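Local coordinates for Polyphosphate:AMP phosphotransferase (Meiothermus ruber H328, PDB 5O6M), which uses inorganic polyphosphate as phosphate donor to convert AMP to ADP and ADP to ATP, and also accepts other nucleoside mono- and diphosphates, at residues Phe166-Ser171 with Tyr225-Asn230. The protein carries 1 engineered substitution. Numbering follows the deposited sequence.
Sequences FFLHIS and YVIPAN
Backbone hydrogen bonds of F167 and H169 join strand 161-169 to strand 224-228, the last two strands in the order of the parallel sheet of this P-loop-type PPK2 kinase fold. F167 N donates to Y225 O, and F167 O accepts I227 N (2.8 Å); H169 N in turn reaches I227 O, the alternation expected of parallel strands. The fourth bond, A229 N to H169 O (3.0 Å), is less regular: the donor stands 38° out of the carbonyl plane, where the strands give way to loop.

On the face carrying F166, L168, Y225 and I227 the packing is apolar. The F166 and Y225 side chains point the same way, and their rings, tilted 27° from each other, are offset with little face shared. I227 CG1 meets the F166 ring at its edge, 3.7 Å from CD1, and L168 CD2 lies alongside I227 CB. Helix 232-249 covers this face through I242 and R235. On the reverse face V226 CG1 approaches H169 CB (3.9 Å), while the F167 ring meets Y210.

Beyond the strand ends the N230 amide bridges to S171, the N-cap of helix 172-183. N230 CG lies anti to its carbonyl carbon (chi1 -86°), which turns the amide so that both its polar atoms face S171: OD1 accepts S171 N in its own plane, on a lone pair, and ND2 donates to OG. Beside the amide, I170 CB comes within 3.3 Å of N230 OD1, and I170 CG2 lies 3.6 Å from A229 O. A leucine in place of N230 would probably leave S171 N without this acceptor and take away the N-H that reaches S171 OG. S171 OG in turn accepts E174 N, capping the helix, and R178 NH2 from the same helix bonds A229 O.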
loop_
_atom_site.group_PDB
_atom_site.type_symbol
_atom_site.label_atom_id
_atom_site.label_comp_id
_atom_site.label_asym_id
_atom_site.label_seq_id
_atom_site.Cartn_x
_atom_site.Cartn_y
_atom_site.Cartn_z
ATOM N N PHE D 166 14.593 19.148 10.449
ATOM C CA PHE D 166 14.744 19.828 11.727
ATOM C C PHE D 166 15.277 18.845 12.756
ATOM O O PHE D 166 14.668 17.794 12.989
ATOM C CB PHE D 166 13.410 20.415 12.201
ATOM C CG PHE D 166 12.870 21.503 11.318
ATOM C CD1 PHE D 166 13.371 22.793 11.400
ATOM C CD2 PHE D 166 11.861 21.240 10.410
ATOM C CE1 PHE D 166 12.874 23.802 10.588
ATOM C CE2 PHE D 166 11.359 22.243 9.593
ATOM C CZ PHE D 166 11.864 23.527 9.685
ATOM N N PHE D 167 16.422 19.170 13.348
ATOM C CA PHE D 167 16.895 18.495 14.549
ATOM C C PHE D 167 16.551 19.388 15.738
ATOM O O PHE D 167 17.100 20.486 15.872
ATOM C CB PHE D 167 18.393 18.213 14.472
ATOM C CG PHE D 167 18.945 17.526 15.691
ATOM C CD1 PHE D 167 18.477 16.278 16.068
ATOM C CD2 PHE D 167 19.924 18.128 16.465
ATOM C CE1 PHE D 167 18.981 15.638 17.189
ATOM C CE2 PHE D 167 20.430 17.496 17.590
ATOM C CZ PHE D 167 19.958 16.249 17.951
ATOM N N LEU D 168 15.620 18.941 16.578
ATOM C CA LEU D 168 15.285 19.669 17.800
ATOM C C LEU D 168 16.307 19.299 18.871
ATOM O O LEU D 168 16.352 18.152 19.329
ATOM C CB LEU D 168 13.861 19.367 18.255
ATOM C CG LEU D 168 12.771 19.455 17.185
ATOM C CD1 LEU D 168 11.412 19.080 17.768
ATOM C CD2 LEU D 168 12.733 20.826 16.535
ATOM N N HIS D 169 17.114 20.279 19.283
ATOM C CA HIS D 169 18.340 20.038 20.037
ATOM C C HIS D 169 18.117 20.390 21.507
ATOM O O HIS D 169 17.981 21.567 21.859
ATOM C CB HIS D 169 19.485 20.859 19.450
ATOM C CG HIS D 169 20.820 20.563 20.058
ATOM N ND1 HIS D 169 21.179 19.303 20.490
ATOM C CD2 HIS D 169 21.884 21.363 20.304
ATOM C CE1 HIS D 169 22.408 19.339 20.972
ATOM N NE2 HIS D 169 22.859 20.577 20.873
ATOM N N ILE D 170 18.061 19.369 22.358
ATOM C CA ILE D 170 17.948 19.568 23.794
ATOM C C ILE D 170 19.224 19.065 24.461
ATOM O O ILE D 170 19.989 18.274 23.898
ATOM C CB ILE D 170 16.710 18.871 24.399
ATOM C CG1 ILE D 170 16.809 17.354 24.223
ATOM C CG2 ILE D 170 15.427 19.417 23.779
ATOM C CD1 ILE D 170 15.847 16.575 25.097
ATOM N N SER D 171 19.446 19.539 25.681
ATOM C CA SER D 171 20.593 19.143 26.480
ATOM C C SER D 171 20.309 17.853 27.245
ATOM O O SER D 171 19.161 17.426 27.391
ATOM C CB SER D 171 20.956 20.256 27.458
ATOM O OG SER D 171 19.897 20.452 28.377
ATOM N N TYR D 225 18.386 21.910 9.765
ATOM C CA TYR D 225 18.326 23.026 10.696
ATOM C C TYR D 225 18.430 22.484 12.111
ATOM O O TYR D 225 17.663 21.594 12.495
ATOM C CB TYR D 225 17.035 23.827 10.541
ATOM C CG TYR D 225 16.877 24.476 9.189
ATOM C CD1 TYR D 225 17.390 25.743 8.938
ATOM C CD2 TYR D 225 16.210 23.822 8.161
ATOM C CE1 TYR D 225 17.244 26.338 7.699
ATOM C CE2 TYR D 225 16.058 24.409 6.922
ATOM C CZ TYR D 225 16.575 25.663 6.695
ATOM O OH TYR D 225 16.418 26.236 5.456
ATOM N N VAL D 226 19.386 23.000 12.871
ATOM C CA VAL D 226 19.495 22.695 14.292
ATOM C C VAL D 226 18.652 23.717 15.040
ATOM O O VAL D 226 18.856 24.927 14.897
ATOM C CB VAL D 226 20.956 22.718 14.763
ATOM C CG1 VAL D 226 21.029 22.457 16.260
ATOM C CG2 VAL D 226 21.770 21.689 13.999
ATOM N N ILE D 227 17.693 23.231 15.820
ATOM C CA ILE D 227 16.701 24.064 16.487
ATOM C C ILE D 227 16.996 24.037 17.985
ATOM O O ILE D 227 16.845 22.986 18.626
ATOM C CB ILE D 227 15.270 23.588 16.197
ATOM C CG1 ILE D 227 15.020 23.515 14.685
ATOM C CG2 ILE D 227 14.253 24.494 16.893
ATOM C CD1 ILE D 227 15.161 24.851 13.978
ATOM N N PRO D 228 17.450 25.145 18.580
ATOM C CA PRO D 228 17.534 25.195 20.044
ATOM C C PRO D 228 16.164 24.902 20.628
ATOM O O PRO D 228 15.221 25.674 20.427
ATOM C CB PRO D 228 17.989 26.631 20.332
ATOM C CG PRO D 228 18.597 27.111 19.046
ATOM C CD PRO D 228 17.834 26.421 17.954
ATOM N N ALA D 229 16.034 23.779 21.332
ATOM C CA ALA D 229 14.722 23.263 21.695
ATOM C C ALA D 229 14.540 23.076 23.194
ATOM O O ALA D 229 13.560 22.448 23.612
ATOM C CB ALA D 229 14.460 21.940 20.963
ATOM N N ASN D 230 15.448 23.597 24.022
ATOM C CA ASN D 230 15.206 23.545 25.460
ATOM C C ASN D 230 14.013 24.405 25.858
ATOM O O ASN D 230 13.340 24.100 26.848
ATOM C CB ASN D 230 16.458 23.973 26.225
ATOM C CG ASN D 230 17.423 22.824 26.460
ATOM O OD1 ASN D 230 17.233 21.716 25.943
ATOM N ND2 ASN D 230 18.461 23.079 27.243
#